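PDB 6IMV: endo-beta-1,2-glucanase from Talaromyces funiculosus, which probably hydrolyses internal beta-1,2-glucosidic linkages of beta-1,2-glucans, and is seen here in complex with sophorose. Local coordinates for residues S53-S58 with T122-Y127; V173-I177 with W195-M199; Y90-I94 with A112-A117. All coordinates share one frame; numbering follows the deposited sequence.

Interaction 1 of 3, residues S53-S58 with T122-Y127; sequences SGNGMS and TKLQTY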
# COMPACT_ATOMS: atom_id res chain seq x y z
N SER A 53 4.31 -16.36 -12.27
CA SER A 53 5.64 -16.91 -11.96
C SER A 53 6.54 -16.95 -13.20
O SER A 53 7.77 -17.00 -13.08
CB SER A 53 5.53 -18.27 -11.33
OG SER A 53 4.71 -19.10 -12.13
N GLY A 54 5.94 -16.90 -14.39
CA GLY A 54 6.69 -16.88 -15.64
C GLY A 54 7.49 -15.60 -15.83
O GLY A 54 8.60 -15.64 -16.35
N ASN A 55 6.91 -14.45 -15.47
CA ASN A 55 7.57 -13.15 -15.69
C ASN A 55 7.83 -12.41 -14.36
O ASN A 55 8.41 -11.33 -14.37
CB ASN A 55 6.79 -12.30 -16.69
CG ASN A 55 5.40 -11.93 -16.22
OD1 ASN A 55 5.09 -12.06 -15.03
ND2 ASN A 55 4.57 -11.45 -17.13
N GLY A 56 7.40 -12.99 -13.24
CA GLY A 56 7.66 -12.44 -11.91
C GLY A 56 6.80 -11.23 -11.59
O GLY A 56 7.08 -10.53 -10.62
N MET A 57 5.75 -10.97 -12.38
CA MET A 57 4.95 -9.76 -12.26
C MET A 57 3.69 -10.02 -11.43
O MET A 57 3.09 -11.09 -11.54
CB MET A 57 4.54 -9.24 -13.64
CG MET A 57 5.72 -8.84 -14.52
SD MET A 57 6.71 -7.51 -13.80
CE MET A 57 5.49 -6.22 -13.55
N SER A 58 3.29 -9.02 -10.63
CA SER A 58 2.06 -9.07 -9.87
C SER A 58 0.86 -9.04 -10.82
O SER A 58 0.94 -8.47 -11.91
CB SER A 58 1.95 -7.96 -8.85
OG SER A 58 1.85 -6.69 -9.47
N THR A 122 13.62 -12.68 -12.04
CA THR A 122 12.67 -12.83 -13.15
C THR A 122 11.96 -11.50 -13.41
O THR A 122 11.83 -11.09 -14.56
CB THR A 122 11.65 -13.94 -12.86
OG1 THR A 122 12.38 -15.12 -12.53
CG2 THR A 122 10.74 -14.23 -14.03
N LYS A 123 11.52 -10.84 -12.33
CA LYS A 123 10.76 -9.58 -12.42
C LYS A 123 11.59 -8.52 -13.14
O LYS A 123 11.08 -7.87 -14.04
CB LYS A 123 10.35 -9.08 -11.03
CG LYS A 123 9.64 -7.73 -11.01
CD LYS A 123 9.43 -7.17 -9.61
CE LYS A 123 8.47 -7.98 -8.76
NZ LYS A 123 7.14 -8.11 -9.38
N LEU A 124 12.86 -8.36 -12.74
CA LEU A 124 13.74 -7.34 -13.32
C LEU A 124 13.86 -7.56 -14.83
O LEU A 124 13.81 -6.61 -15.60
CB LEU A 124 15.12 -7.38 -12.66
CG LEU A 124 16.10 -6.32 -13.19
CD1 LEU A 124 15.50 -4.92 -13.13
CD2 LEU A 124 17.41 -6.36 -12.43
N GLN A 125 14.05 -8.83 -15.24
CA GLN A 125 14.15 -9.18 -16.66
C GLN A 125 12.92 -8.62 -17.41
O GLN A 125 13.06 -7.99 -18.45
CB GLN A 125 14.30 -10.69 -16.84
CG GLN A 125 15.63 -11.23 -16.34
CD GLN A 125 15.78 -12.72 -16.50
OE1 GLN A 125 15.52 -13.28 -17.56
NE2 GLN A 125 16.23 -13.38 -15.44
N THR A 126 11.73 -8.81 -16.83
CA THR A 126 10.47 -8.36 -17.42
C THR A 126 10.41 -6.82 -17.49
O THR A 126 10.00 -6.27 -18.53
CB THR A 126 9.27 -8.92 -16.65
OG1 THR A 126 9.44 -10.34 -16.58
CG2 THR A 126 7.95 -8.55 -17.29
N TYR A 127 10.81 -6.15 -16.41
CA TYR A 127 10.90 -4.68 -16.36
C TYR A 127 11.76 -4.18 -17.53
O TYR A 127 11.41 -3.19 -18.17
CB TYR A 127 11.51 -4.19 -15.04
CG TYR A 127 10.59 -4.05 -13.85
CD1 TYR A 127 9.57 -4.96 -13.59
CD2 TYR A 127 10.80 -3.04 -12.93
CE1 TYR A 127 8.76 -4.84 -12.46
CE2 TYR A 127 10.01 -2.90 -11.80
CZ TYR A 127 8.98 -3.80 -11.56
OH TYR A 127 8.22 -3.65 -10.45

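Interaction 2 of 3, residues V173-I177 with W195-M199; sequences VYAFI and WQTWM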
# COMPACT_ATOMS: atom_id res chain seq x y z
N VAL A 173 11.89 -0.61 -3.95
CA VAL A 173 13.09 -1.15 -4.60
C VAL A 173 14.35 -0.68 -3.85
O VAL A 173 15.28 -1.44 -3.67
CB VAL A 173 13.13 -0.79 -6.10
CG1 VAL A 173 14.50 -1.05 -6.72
CG2 VAL A 173 12.05 -1.54 -6.87
N TYR A 174 14.34 0.59 -3.42
CA TYR A 174 15.40 1.20 -2.61
C TYR A 174 15.64 0.33 -1.36
O TYR A 174 16.78 -0.05 -1.06
CB TYR A 174 15.00 2.64 -2.30
CG TYR A 174 16.05 3.56 -1.72
CD1 TYR A 174 16.82 4.36 -2.54
CD2 TYR A 174 16.19 3.71 -0.35
CE1 TYR A 174 17.74 5.26 -2.02
CE2 TYR A 174 17.10 4.61 0.19
CZ TYR A 174 17.89 5.38 -0.65
OH TYR A 174 18.78 6.27 -0.12
N ALA A 175 14.55 -0.02 -0.66
CA ALA A 175 14.59 -0.91 0.52
C ALA A 175 15.15 -2.29 0.15
O ALA A 175 16.01 -2.83 0.87
CB ALA A 175 13.21 -1.06 1.11
N PHE A 176 14.63 -2.88 -0.93
CA PHE A 176 15.00 -4.23 -1.33
C PHE A 176 16.51 -4.30 -1.58
O PHE A 176 17.15 -5.28 -1.19
CB PHE A 176 14.24 -4.68 -2.58
CG PHE A 176 14.70 -6.02 -3.08
CD1 PHE A 176 14.20 -7.19 -2.54
CD2 PHE A 176 15.68 -6.10 -4.07
CE1 PHE A 176 14.66 -8.42 -2.98
CE2 PHE A 176 16.13 -7.34 -4.51
CZ PHE A 176 15.61 -8.49 -3.97
N ILE A 177 17.03 -3.29 -2.27
CA ILE A 177 18.45 -3.21 -2.60
C ILE A 177 19.26 -3.26 -1.30
O ILE A 177 20.22 -4.03 -1.21
CB ILE A 177 18.76 -1.95 -3.43
CG1 ILE A 177 18.27 -2.11 -4.87
CG2 ILE A 177 20.24 -1.59 -3.37
CD1 ILE A 177 18.08 -0.79 -5.58
N TRP A 195 19.18 -4.18 -9.83
CA TRP A 195 18.02 -3.39 -9.42
C TRP A 195 18.44 -1.92 -9.21
O TRP A 195 17.66 -1.02 -9.55
CB TRP A 195 17.32 -3.97 -8.19
CG TRP A 195 16.29 -4.99 -8.57
CD1 TRP A 195 16.41 -6.35 -8.49
CD2 TRP A 195 15.00 -4.74 -9.16
NE1 TRP A 195 15.29 -6.96 -8.98
CE2 TRP A 195 14.40 -6.00 -9.40
CE3 TRP A 195 14.30 -3.59 -9.53
CZ2 TRP A 195 13.13 -6.14 -9.96
CZ3 TRP A 195 13.04 -3.72 -10.08
CH2 TRP A 195 12.46 -4.98 -10.29
N GLN A 196 19.65 -1.70 -8.69
CA GLN A 196 20.17 -0.34 -8.49
C GLN A 196 20.25 0.38 -9.85
O GLN A 196 19.87 1.54 -9.98
CB GLN A 196 21.51 -0.37 -7.74
CG GLN A 196 22.13 1.00 -7.49
CD GLN A 196 21.58 1.73 -6.29
OE1 GLN A 196 21.52 1.20 -5.17
NE2 GLN A 196 21.19 2.99 -6.49
N THR A 197 20.71 -0.35 -10.88
CA THR A 197 20.80 0.18 -12.25
C THR A 197 19.41 0.60 -12.75
O THR A 197 19.26 1.68 -13.34
CB THR A 197 21.47 -0.84 -13.18
OG1 THR A 197 22.77 -1.03 -12.64
CG2 THR A 197 21.57 -0.38 -14.62
N TRP A 198 18.41 -0.27 -12.56
CA TRP A 198 17.04 0.04 -12.97
C TRP A 198 16.57 1.31 -12.24
O TRP A 198 16.09 2.25 -12.85
CB TRP A 198 16.08 -1.15 -12.73
CG TRP A 198 14.66 -0.78 -13.01
CD1 TRP A 198 14.02 -0.82 -14.22
CD2 TRP A 198 13.70 -0.24 -12.08
NE1 TRP A 198 12.75 -0.33 -14.11
CE2 TRP A 198 12.52 0.02 -12.80
CE3 TRP A 198 13.74 0.05 -10.71
CZ2 TRP A 198 11.39 0.55 -12.20
CZ3 TRP A 198 12.61 0.57 -10.11
CH2 TRP A 198 11.45 0.83 -10.85
N MET A 199 16.74 1.32 -10.92
CA MET A 199 16.26 2.39 -10.06
C MET A 199 16.95 3.70 -10.43
O MET A 199 16.31 4.77 -10.48
CB MET A 199 16.55 2.05 -8.60
CG MET A 199 15.88 2.97 -7.62
SD MET A 199 16.21 2.48 -5.92
CE MET A 199 17.95 2.88 -5.78

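Interaction 3 of 3, residues Y90-I94 with A112-A117; sequences YAHAI and APGIAA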
# COMPACT_ATOMS: atom_id res chain seq x y z
N TYR A 90 9.31 -8.86 -0.27
CA TYR A 90 10.54 -9.54 -0.69
C TYR A 90 11.78 -8.94 -0.01
O TYR A 90 12.75 -9.66 0.21
CB TYR A 90 10.69 -9.52 -2.21
CG TYR A 90 9.68 -10.33 -2.98
CD1 TYR A 90 8.96 -11.37 -2.40
CD2 TYR A 90 9.45 -10.06 -4.32
CE1 TYR A 90 8.03 -12.09 -3.13
CE2 TYR A 90 8.53 -10.78 -5.06
CZ TYR A 90 7.82 -11.81 -4.47
OH TYR A 90 6.91 -12.49 -5.21
N ALA A 91 11.74 -7.64 0.32
CA ALA A 91 12.84 -6.99 1.03
C ALA A 91 13.01 -7.65 2.40
O ALA A 91 14.13 -8.00 2.79
CB ALA A 91 12.62 -5.51 1.12
N HIS A 92 11.89 -7.88 3.11
CA HIS A 92 11.93 -8.54 4.42
C HIS A 92 12.37 -10.00 4.26
O HIS A 92 13.17 -10.50 5.06
CB HIS A 92 10.58 -8.41 5.13
CG HIS A 92 10.28 -7.02 5.58
ND1 HIS A 92 10.99 -6.39 6.59
CD2 HIS A 92 9.36 -6.12 5.15
CE1 HIS A 92 10.51 -5.18 6.77
NE2 HIS A 92 9.51 -4.99 5.90
N ALA A 93 11.81 -10.68 3.25
CA ALA A 93 12.08 -12.10 3.02
C ALA A 93 13.57 -12.33 2.76
O ALA A 93 14.18 -13.22 3.37
CB ALA A 93 11.24 -12.61 1.87
N ILE A 94 14.17 -11.52 1.88
CA ILE A 94 15.57 -11.73 1.50
C ILE A 94 16.50 -11.39 2.68
O ILE A 94 17.60 -11.89 2.72
CB ILE A 94 15.97 -10.96 0.22
CG1 ILE A 94 17.18 -11.63 -0.45
CG2 ILE A 94 16.23 -9.49 0.51
CD1 ILE A 94 17.40 -11.23 -1.87
N ALA A 112 12.93 -18.96 2.07
CA ALA A 112 12.25 -17.66 1.81
C ALA A 112 13.16 -16.69 1.05
O ALA A 112 12.72 -16.09 0.07
CB ALA A 112 11.74 -17.07 3.10
N PRO A 113 14.43 -16.47 1.47
CA PRO A 113 15.32 -15.55 0.75
C PRO A 113 15.53 -15.94 -0.72
O PRO A 113 15.49 -15.07 -1.58
CB PRO A 113 16.64 -15.62 1.54
CG PRO A 113 16.20 -16.05 2.93
CD PRO A 113 15.06 -17.01 2.68
N GLY A 114 15.74 -17.23 -0.98
CA GLY A 114 15.92 -17.75 -2.34
C GLY A 114 14.69 -17.53 -3.21
O GLY A 114 14.81 -17.19 -4.38
N ILE A 115 13.50 -17.71 -2.62
CA ILE A 115 12.24 -17.48 -3.33
C ILE A 115 12.14 -16.00 -3.73
O ILE A 115 11.90 -15.69 -4.90
CB ILE A 115 11.02 -17.95 -2.52
CG1 ILE A 115 11.01 -19.48 -2.34
CG2 ILE A 115 9.72 -17.46 -3.15
CD1 ILE A 115 10.08 -19.98 -1.24
N ALA A 116 12.37 -15.09 -2.77
CA ALA A 116 12.33 -13.65 -3.05
C ALA A 116 13.35 -13.29 -4.14
O ALA A 116 13.02 -12.56 -5.09
CB ALA A 116 12.57 -12.87 -1.78
N ALA A 117 14.58 -13.80 -4.02
CA ALA A 117 15.67 -13.47 -4.95
C ALA A 117 15.31 -13.94 -6.36
O ALA A 117 15.46 -13.21 -7.34
CB ALA A 117 16.97 -14.08 -4.48

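Interaction 1 of 3, residues S53-S58 with T122-Y127
K123 NZ is gripped by three acceptors: the carbonyl oxygen of G56, 2.7 Å from NZ, E83 OE1 in a salt bridge and Q86 OE1 in a hydrogen bond, the last two on helix 80-94. The carbonyl belongs to a G1 beta bulge, in which G56 and M57 together face N52 where the hairpin enters strand 57-64, so the lysine joins the turn to its own helix 112-133 and to helix 80-94. Its chain leaves straight and then folds at chi3 and chi4 (-67° and -57°), which brings the ammonium group round to the outer end of the G56 carbonyl, in its plane. Glycine suits the bulge: the positive phi and the close approach of its CA to K123 CA, 4.2 Å, both fit a residue with no side chain.

N55 O takes a second anchor. T126 OG1 donates to it at 2.6 Å, in the carbonyl plane and on a lone pair, while K123 CA lends a weaker C-H contact. Asparagine earns its place by an Asx turn, its OD1 accepting from M57 N at 2.9 Å with the donor above the amide plane; this steadies the bend that presents both carbonyls to helix 112-133. Next to them, T122 turns its methyl CG2 to the backbone, 3.5 Å from G54 O, and sends OG1 to S118 O within its own helix.

M57 supplies the flexible apolar part. Its chain, bent at chi2 and chi3, lays CG against T126 CG2 and swings the sulfur round to Y127. The result is a Met-aromatic contact at the ring edge, while Y127 OH is bonded to E83. M57 SD lies 3.6 Å from Y127 CE1, close to the plane of the ring.

Interaction 2 of 3, residues V173-I177 with W195-M199
The helices of V173-I177 and W195-M199 run nearly antiparallel, at 155° with their axes 10.0 Å apart. They form an alpha-helical hairpin, the two-helix arrangement from which the (alpha/alpha)6 barrel of this enzyme is built. No hydrogen bond crosses between them; the interface is mostly apolar and largely buried.

V173 stands in the middle and uses its two methyls separately. CG1 reaches the six-membered part of W195, 3.8 Å from CE3, and also borders the M199 sulfur, whereas CG2 is turned to W198 CZ3 at 3.9 Å. A branched, rigid residue suits this place, since it can fill the corner between two indoles without having to bend.

F176 turns its edge to the face of the five-membered ring of W195, a T-shaped (edge-to-face) pair with centroids 5.6 Å apart and planes at 70°. The indole is fixed beyond the hairpin by its NE1, bonded to M120 O of helix 112-133.

I177 lies across the start of the second segment: CG1 meets W195 CB, CD1 rests on the Q196 backbone, and CG2 touches Q196 OE1. That oxygen also accepts from K454 NZ, while Q196 NE2 is bonded to D200, so both polar ends of the amide are engaged.

M199 reaches along an extended chain (chi1 -170°) before turning at its sulfur; the length carries SD to the Y174 backbone and the edge of the Y174 ring, a Met-aromatic contact. Y174 fastens its hydroxyl to E458. Between that ring and I177 sits the M199 methyl: CE is 3.7 Å from both Y174 CD1 and I177 CD1.

Interaction 3 of 3, residues Y90-I94 with A112-A117
Y90 meets A116 at the start of this close helix pair, in which the last turn of helix 80-94 crosses the opening turns of helix 112-133; segments 90-94 and 112-117 lie at 138°, with axes 8.0 Å apart. The tyrosine's CB is 3.9 Å from A116 CB, and its ring, with CG set beside the backbone N (chi1 -67°), lies across the partner helix, with A116 CA over one face. The hydroxyl is bonded to H45 NE2 and Q86 NE2, which secures the far end of a ring whose near end is packed on alanine. The Y90 carbonyl oxygen serves its own helix by accepting from I94 N, and A116 CB comes against it at 3.8 Å.

A turn further on, A93 faces the same methyl, with A93 CB 3.9 Å from A116 CB. Here two methyls meet directly, and residues this small suit axes that run so near each other. The A93 carbonyl oxygen is met by the P113 ring, whose CG lies 3.5 Å from it. Proline suits the first turn of a helix, where an amide hydrogen is not needed for the i to i-4 bonding.

I94 comes closest in backbone terms, its CA only 3.9 Å from P113 CA. Its chain extends with CG1 opposite the backbone N (chi1 -156°), carrying CD1 along the partner helix to A117 CB at 3.9 Å. F188 of helix 186-210 touches I94, P113 and A117 together and covers this end of the pair.

With no hydrogen bond or charge pair between the segments, the union rests on shape and apolar burial: alanine methyls, a proline ring, a tyrosine and an isoleucine fitted together, holding helix 80-94 close to helix 112-133, with the short helix 98-104 between them in sequence.

All three contacts lie on one side of the chain's centre, their own centres 14 to 15 Å apart. Interactions 1 and 3 share helix 112-133, using different turns of it, and do not touch. Interaction 2 adjoins both: Y127 CD2 packs 3.5 Å from W198 CE2, and F176 CZ 3.9 Å from I94 CD1, so its aromatic side chains bridge the other two. Interaction 1 approaches the sugar site through its strand: the side chain of S58 is about 9 Å from a bound beta-D-glucopyranose, and D60, two residues on, lines that pocket. The side chain of W198, about 4 Å from an N-acetylglucosamine, instead neighbours a glycan attached to the protein itself.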